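Hypoxic response protein 1 (Mycobacterium tuberculosis, PDB 1Y5H) is of unknown function, a secreted homodimeric protein of two CBS repeats that probably binds zinc and, unlike some other CBS proteins, does not seem to bind AMP. Local coordinates at residues A[19-22]-A[23-27]; A[57-60]-A[61-65]; A[68-71]-A[72-75]. One frame throughout, in Å; residues are numbered along the deposited sequence.

Contact 1 (A[19-22]-A[23-27]); sequences TCVG and EHETL
Gly22 and Glu25 close a type I beta turn in which the chain bends on its way from the short strand 21-22 to helix 27-37, with Glu25 N donating to Gly22 O over 3.1 Å. The same two residues are joined a second time by a side chain: Glu25 reaches back along the turn, and its OE2 accepts from Gly22 N at 2.8 Å, with an N-H...O angle of 153°. The donor comes to the anti side of OE2, 20° out of the carboxylate plane. Glu25 CG stands beside its own backbone N (chi1 -62°) and the chain runs on extended, which carries the carboxylate past Gly22 O, 3.4 Å from Glu25 CG, to the amide at the start of the turn. There it also lies on Val21, whose side chain crosses that of Glu25 at about a right angle; Val21 CG1 touches Glu25 OE2 at 3.3 Å and Glu25 CD at 3.7 Å. The other carboxylate oxygen, Glu25 OE1, is bound to the hydroxyl of Tyr33 on helix 27-37, so both oxygens are engaged and the rotation of the group is fixed. At the corner of the turn Glu23 CG packs 3.7 Å above the His24 ring, over its centre, while Glu23 OE1 forms a salt bridge with Arg81. Cys20 is in a disulfide with Cys45, and Thr26 OG1 caps Ala29 N. Strand, type I turn and threonine N-cap in succession make the beta-to-alpha connection that leads into the first helix of a CBS motif.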
loop_
_atom_site.group_PDB
_atom_site.type_symbol
_atom_site.label_atom_id
_atom_site.label_comp_id
_atom_site.label_asym_id
_atom_site.label_seq_id
_atom_site.Cartn_x
_atom_site.Cartn_y
_atom_site.Cartn_z
ATOM N N THR A 19 11.761 -12.649 -10.671
ATOM C CA THR A 19 12.913 -11.788 -10.905
ATOM C C THR A 19 13.161 -10.848 -9.739
ATOM O O THR A 19 12.231 -10.256 -9.195
ATOM C CB THR A 19 12.722 -10.937 -12.172
ATOM O OG1 THR A 19 12.552 -11.796 -13.305
ATOM C CG2 THR A 19 13.932 -10.040 -12.401
ATOM N N CYS A 20 14.423 -10.721 -9.353
ATOM C CA CYS A 20 14.781 -9.826 -8.270
ATOM C C CYS A 20 15.159 -8.494 -8.913
ATOM O O CYS A 20 15.958 -8.448 -9.858
ATOM C CB CYS A 20 15.956 -10.400 -7.476
ATOM S SG CYS A 20 16.103 -9.703 -5.801
ATOM N N VAL A 21 14.563 -7.416 -8.418
ATOM C CA VAL A 21 14.832 -6.086 -8.946
ATOM C C VAL A 21 16.192 -5.615 -8.456
ATOM O O VAL A 21 16.536 -5.809 -7.299
ATOM C CB VAL A 21 13.742 -5.101 -8.496
ATOM C CG1 VAL A 21 14.052 -3.702 -9.000
ATOM C CG2 VAL A 21 12.389 -5.571 -9.019
ATOM N N GLY A 22 16.970 -5.008 -9.346
ATOM C CA GLY A 22 18.293 -4.545 -8.970
ATOM C C GLY A 22 18.273 -3.426 -7.948
ATOM O O GLY A 22 17.427 -2.532 -8.013
ATOM N N GLU A 23 19.213 -3.471 -7.009
ATOM C CA GLU A 23 19.308 -2.461 -5.959
ATOM C C GLU A 23 19.556 -1.053 -6.497
ATOM O O GLU A 23 19.223 -0.069 -5.837
ATOM C CB GLU A 23 20.433 -2.817 -4.978
ATOM C CG GLU A 23 21.806 -2.875 -5.642
ATOM C CD GLU A 23 22.963 -2.863 -4.655
ATOM O OE1 GLU A 23 23.057 -1.905 -3.857
ATOM O OE2 GLU A 23 23.786 -3.802 -4.687
ATOM N N HIS A 24 20.142 -0.948 -7.686
ATOM C CA HIS A 24 20.430 0.363 -8.263
ATOM C C HIS A 24 19.317 0.915 -9.144
ATOM O O HIS A 24 19.436 2.021 -9.681
ATOM C CB HIS A 24 21.736 0.314 -9.060
ATOM C CG HIS A 24 22.919 -0.110 -8.246
ATOM N ND1 HIS A 24 23.361 0.600 -7.150
ATOM C CD2 HIS A 24 23.730 -1.190 -8.346
ATOM C CE1 HIS A 24 24.390 -0.026 -6.608
ATOM N NE2 HIS A 24 24.635 -1.115 -7.314
ATOM N N GLU A 25 18.241 0.149 -9.310
ATOM C CA GLU A 25 17.122 0.624 -10.115
ATOM C C GLU A 25 16.424 1.744 -9.338
ATOM O O GLU A 25 16.400 1.730 -8.104
ATOM C CB GLU A 25 16.169 -0.531 -10.435
ATOM C CG GLU A 25 16.867 -1.625 -11.255
ATOM C CD GLU A 25 15.914 -2.586 -11.946
ATOM O OE1 GLU A 25 15.082 -2.122 -12.756
ATOM O OE2 GLU A 25 16.005 -3.808 -11.692
ATOM N N THR A 26 15.885 2.725 -10.056
ATOM C CA THR A 26 15.213 3.859 -9.413
ATOM C C THR A 26 13.855 3.476 -8.833
ATOM O O THR A 26 13.309 2.416 -9.139
ATOM C CB THR A 26 15.008 5.021 -10.402
ATOM O OG1 THR A 26 14.018 4.657 -11.373
ATOM C CG2 THR A 26 16.328 5.360 -11.108
ATOM N N LEU A 27 13.309 4.337 -7.979
ATOM C CA LEU A 27 12.008 4.045 -7.392
ATOM C C LEU A 27 10.933 4.096 -8.472
ATOM O O LEU A 27 9.949 3.362 -8.412
ATOM C CB LEU A 27 11.677 5.033 -6.267
ATOM C CG LEU A 27 12.629 5.019 -5.065
ATOM C CD1 LEU A 27 12.112 5.997 -4.004
ATOM C CD2 LEU A 27 12.722 3.606 -4.481
#

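Contact 2 (A[57-60]-A[61-65]); sequences DRDI and VIKGL
Residues 57-60 and 61-65 are successive turns of one helix that widens toward its C-terminal end: Ile62 N bonds to Arg58 O at 2.7 Å, nearly straight, and Lys63 N to Asp59 O, but Leu65 N reaches Ile60 O at 2.9 Å, five residues back, in a pi-type turn. Ile62 covers one face of the Arg58 guanidinium, its CG1 3.6 Å above the plane and over the centre, with Ile62 CD1 3.6 Å from Arg58 NH2. Arg58 CG is anti to the backbone N (chi1 -175°), and the extended chain carries the flat group across Ile62. Arg58 NH1 makes a salt bridge to Asp57 of the second subunit, and Asp57 OD1 the reciprocal one to its Arg58. Asp59 and Lys63 run abreast in the same direction, but Asp59 OD1 and Lys63 NZ are 4.1 Å apart, too far for a salt bridge. Water 2 joins them, giving to Asp59 OD1 at 2.7 Å and accepting weakly from Lys63 NZ; water 1 makes a second link, weak at Asp59 OD2. Ile60 packs on Leu65 of the second subunit, and Leu65 on its Ile60, making this a dimer-interface helix of the CBS fold.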
loop_
_atom_site.group_PDB
_atom_site.type_symbol
_atom_site.label_atom_id
_atom_site.label_comp_id
_atom_site.label_asym_id
_atom_site.label_seq_id
_atom_site.Cartn_x
_atom_site.Cartn_y
_atom_site.Cartn_z
ATOM N N ASP A 57 5.175 -0.842 -1.984
ATOM C CA ASP A 57 4.619 0.349 -2.593
ATOM C C ASP A 57 4.520 1.471 -1.566
ATOM O O ASP A 57 4.829 2.625 -1.878
ATOM C CB ASP A 57 3.247 0.051 -3.231
ATOM C CG ASP A 57 2.306 -0.743 -2.321
ATOM O OD1 ASP A 57 1.246 -1.159 -2.830
ATOM O OD2 ASP A 57 2.600 -0.950 -1.124
ATOM N N ARG A 58 4.123 1.136 -0.337
ATOM C CA ARG A 58 4.018 2.156 0.698
ATOM C C ARG A 58 5.395 2.732 1.026
ATOM O O ARG A 58 5.511 3.921 1.331
ATOM C CB ARG A 58 3.364 1.604 1.968
ATOM C CG ARG A 58 3.133 2.685 3.006
ATOM C CD ARG A 58 2.185 2.258 4.113
ATOM N NE ARG A 58 2.042 3.315 5.114
ATOM C CZ ARG A 58 1.336 4.431 4.947
ATOM N NH1 ARG A 58 0.685 4.652 3.812
ATOM N NH2 ARG A 58 1.296 5.340 5.915
ATOM N N ASP A 59 6.434 1.899 0.954
ATOM C CA ASP A 59 7.803 2.356 1.218
ATOM C C ASP A 59 8.156 3.505 0.275
ATOM O O ASP A 59 8.740 4.502 0.683
ATOM C CB ASP A 59 8.831 1.245 0.960
ATOM C CG ASP A 59 8.928 0.244 2.090
ATOM O OD1 ASP A 59 8.399 0.510 3.192
ATOM O OD2 ASP A 59 9.565 -0.814 1.868
ATOM N N ILE A 60 7.828 3.329 -1.000
ATOM C CA ILE A 60 8.121 4.338 -2.010
ATOM C C ILE A 60 7.446 5.663 -1.668
ATOM O O ILE A 60 8.032 6.730 -1.827
ATOM C CB ILE A 60 7.658 3.864 -3.402
ATOM C CG1 ILE A 60 8.513 2.663 -3.837
ATOM C CG2 ILE A 60 7.758 5.009 -4.419
ATOM C CD1 ILE A 60 8.112 2.084 -5.187
ATOM N N VAL A 61 6.218 5.583 -1.174
ATOM C CA VAL A 61 5.474 6.783 -0.819
ATOM C C VAL A 61 5.947 7.412 0.489
ATOM O O VAL A 61 6.205 8.615 0.543
ATOM C CB VAL A 61 3.960 6.471 -0.692
ATOM C CG1 VAL A 61 3.194 7.709 -0.215
ATOM C CG2 VAL A 61 3.406 6.008 -2.036
ATOM N N ILE A 62 6.069 6.591 1.531
ATOM C CA ILE A 62 6.446 7.077 2.861
ATOM C C ILE A 62 7.927 7.345 3.099
ATOM O O ILE A 62 8.287 8.376 3.670
ATOM C CB ILE A 62 5.949 6.101 3.955
ATOM C CG1 ILE A 62 4.436 5.897 3.821
ATOM C CG2 ILE A 62 6.316 6.626 5.338
ATOM C CD1 ILE A 62 3.616 7.176 3.907
ATOM N N LYS A 63 8.781 6.415 2.685
ATOM C CA LYS A 63 10.217 6.573 2.868
ATOM C C LYS A 63 10.856 7.272 1.678
ATOM O O LYS A 63 11.986 7.736 1.761
ATOM C CB LYS A 63 10.877 5.207 3.075
ATOM C CG LYS A 63 10.441 4.476 4.339
ATOM C CD LYS A 63 11.171 3.145 4.477
ATOM C CE LYS A 63 10.723 2.391 5.717
ATOM N NZ LYS A 63 11.458 1.105 5.868
ATOM N N GLY A 64 10.126 7.339 0.571
ATOM C CA GLY A 64 10.647 7.985 -0.615
ATOM C C GLY A 64 10.086 9.381 -0.810
ATOM O O GLY A 64 10.700 10.367 -0.407
ATOM N N LEU A 65 8.905 9.461 -1.413
ATOM C CA LEU A 65 8.281 10.753 -1.689
ATOM C C LEU A 65 8.096 11.648 -0.471
ATOM O O LEU A 65 8.407 12.840 -0.524
ATOM C CB LEU A 65 6.929 10.559 -2.375
ATOM C CG LEU A 65 6.910 9.785 -3.700
ATOM C CD1 LEU A 65 5.505 9.824 -4.287
ATOM C CD2 LEU A 65 7.907 10.395 -4.679
HETATM O O HOH W 1 11.921 -0.446 3.462
HETATM O O HOH W 2 8.989 -1.070 5.274
#

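Contact 3 (A[68-71]-A[72-75]); sequences GLDP and NTAT
Asp70 binds the turn that follows it through both its carbonyl and its carboxylate. Asp70 O accepts two backbone bonds: Ala74 N approaches at 2.8 Å, almost in line with the C=O bond, and Thr73 N at 3.0 Å from above the carbonyl plane, 56° out of it. Asp70 OD1 takes the N-H of Asn72 at 2.8 Å, met from above the carboxylate plane. With CG anti to the backbone N (chi1 -178°), the carboxylate is swung forward over the chain, where OD1 also touches Asn72 CB at 3.4 Å; the carboxylate and the Asn72 amide are turned 62° against each other. A side-chain acceptor at Asp70 for the amide two residues on makes this an Asx turn, and with the bonds of Asp70 O to Thr73 N and Ala74 N the whole is an Asx motif, here in the loop between helices 57-65 and 76-80. The Thr73 side chain crosses that of Asp70 at about a right angle, setting its OG1 3.3 Å from Asp70 CB. Water 3 bridges the same two residues, accepting from Asp70 N at 3.0 Å and lying 3.2 Å from Thr73 OG1. The Ala74 methyl meets Leu69 CB at 3.9 Å. Farther out, Asn72 OD1 is held by Thr28 OG1, and Pro71 and Ala74 both pack on Leu27 of helix 27-37, while Pro71 also touches Leu65 of the second subunit. Upstream, Gly68, with positive phi, is the C-prime residue of a Schellman motif ending the preceding helix, with Leu69 N bonded to Gly64 O and Gly68 N to Leu65 O; downstream, Thr75 is the N-cap of helix 76-80, its OG1 bonded to Glu78 N.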
loop_
_atom_site.group_PDB
_atom_site.type_symbol
_atom_site.label_atom_id
_atom_site.label_comp_id
_atom_site.label_asym_id
_atom_site.label_seq_id
_atom_site.Cartn_x
_atom_site.Cartn_y
_atom_site.Cartn_z
ATOM N N GLY A 68 11.248 13.489 0.935
ATOM C CA GLY A 68 11.952 14.414 0.063
ATOM C C GLY A 68 12.881 13.819 -0.979
ATOM O O GLY A 68 13.712 14.532 -1.546
ATOM N N LEU A 69 12.756 12.523 -1.239
ATOM C CA LEU A 69 13.611 11.894 -2.240
ATOM C C LEU A 69 12.996 12.011 -3.634
ATOM O O LEU A 69 11.780 12.089 -3.779
ATOM C CB LEU A 69 13.836 10.420 -1.891
ATOM C CG LEU A 69 14.426 10.133 -0.506
ATOM C CD1 LEU A 69 14.699 8.636 -0.380
ATOM C CD2 LEU A 69 15.710 10.929 -0.301
ATOM N N ASP A 70 13.847 12.044 -4.655
ATOM C CA ASP A 70 13.402 12.130 -6.048
ATOM C C ASP A 70 13.253 10.683 -6.511
ATOM O O ASP A 70 14.226 9.940 -6.506
ATOM C CB ASP A 70 14.482 12.827 -6.888
ATOM C CG ASP A 70 14.083 12.998 -8.347
ATOM O OD1 ASP A 70 13.207 12.254 -8.836
ATOM O OD2 ASP A 70 14.673 13.878 -9.014
ATOM N N PRO A 71 12.043 10.263 -6.921
ATOM C CA PRO A 71 11.884 8.871 -7.360
ATOM C C PRO A 71 12.696 8.489 -8.592
ATOM O O PRO A 71 12.884 7.298 -8.863
ATOM C CB PRO A 71 10.380 8.747 -7.580
ATOM C CG PRO A 71 9.990 10.126 -8.002
ATOM C CD PRO A 71 10.771 11.001 -7.044
ATOM N N ASN A 72 13.182 9.488 -9.328
ATOM C CA ASN A 72 13.977 9.218 -10.522
ATOM C C ASN A 72 15.461 9.058 -10.226
ATOM O O ASN A 72 16.229 8.680 -11.115
ATOM C CB ASN A 72 13.791 10.321 -11.571
ATOM C CG ASN A 72 12.410 10.312 -12.185
ATOM O OD1 ASN A 72 11.876 9.257 -12.519
ATOM N ND2 ASN A 72 11.827 11.494 -12.349
ATOM N N THR A 73 15.872 9.354 -8.995
ATOM C CA THR A 73 17.274 9.208 -8.611
ATOM C C THR A 73 17.456 8.307 -7.386
ATOM O O THR A 73 18.464 7.607 -7.280
ATOM C CB THR A 73 17.950 10.575 -8.349
ATOM O OG1 THR A 73 17.358 11.208 -7.208
ATOM C CG2 THR A 73 17.801 11.476 -9.567
ATOM N N ALA A 74 16.494 8.324 -6.463
ATOM C CA ALA A 74 16.565 7.465 -5.281
ATOM C C ALA A 74 16.446 6.030 -5.792
ATOM O O ALA A 74 15.698 5.769 -6.732
ATOM C CB ALA A 74 15.417 7.781 -4.322
ATOM N N THR A 75 17.163 5.106 -5.164
ATOM C CA THR A 75 17.159 3.714 -5.611
ATOM C C THR A 75 16.372 2.747 -4.739
ATOM O O THR A 75 16.123 3.002 -3.560
ATOM C CB THR A 75 18.586 3.180 -5.717
ATOM O OG1 THR A 75 19.159 3.103 -4.405
ATOM C CG2 THR A 75 19.436 4.102 -6.581
HETATM O O HOH W 3 16.729 11.319 -4.080
#

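Overall arrangement
The three contacts follow one another along the chain and meet around Leu27. Contact 1 delivers Leu27 to the start of helix 27-37, where its N probably bonds to Ala74 O of contact 3 at 3.1 Å and its CD1 lies 4.2 Å from Gly64 CA of contact 2. Thr26 CG2 also rests 3.3 Å from Asn72 O. Contacts 2 and 3, with centres about 10 Å apart, are further joined by Leu65 CD2 against Pro71 CD at 3.8 Å. Contacts 1 and 3 lie away from the probable zinc sites; in contact 2 the side chain of Lys63 is about 10 Å from that of His103, a probable zinc ligand.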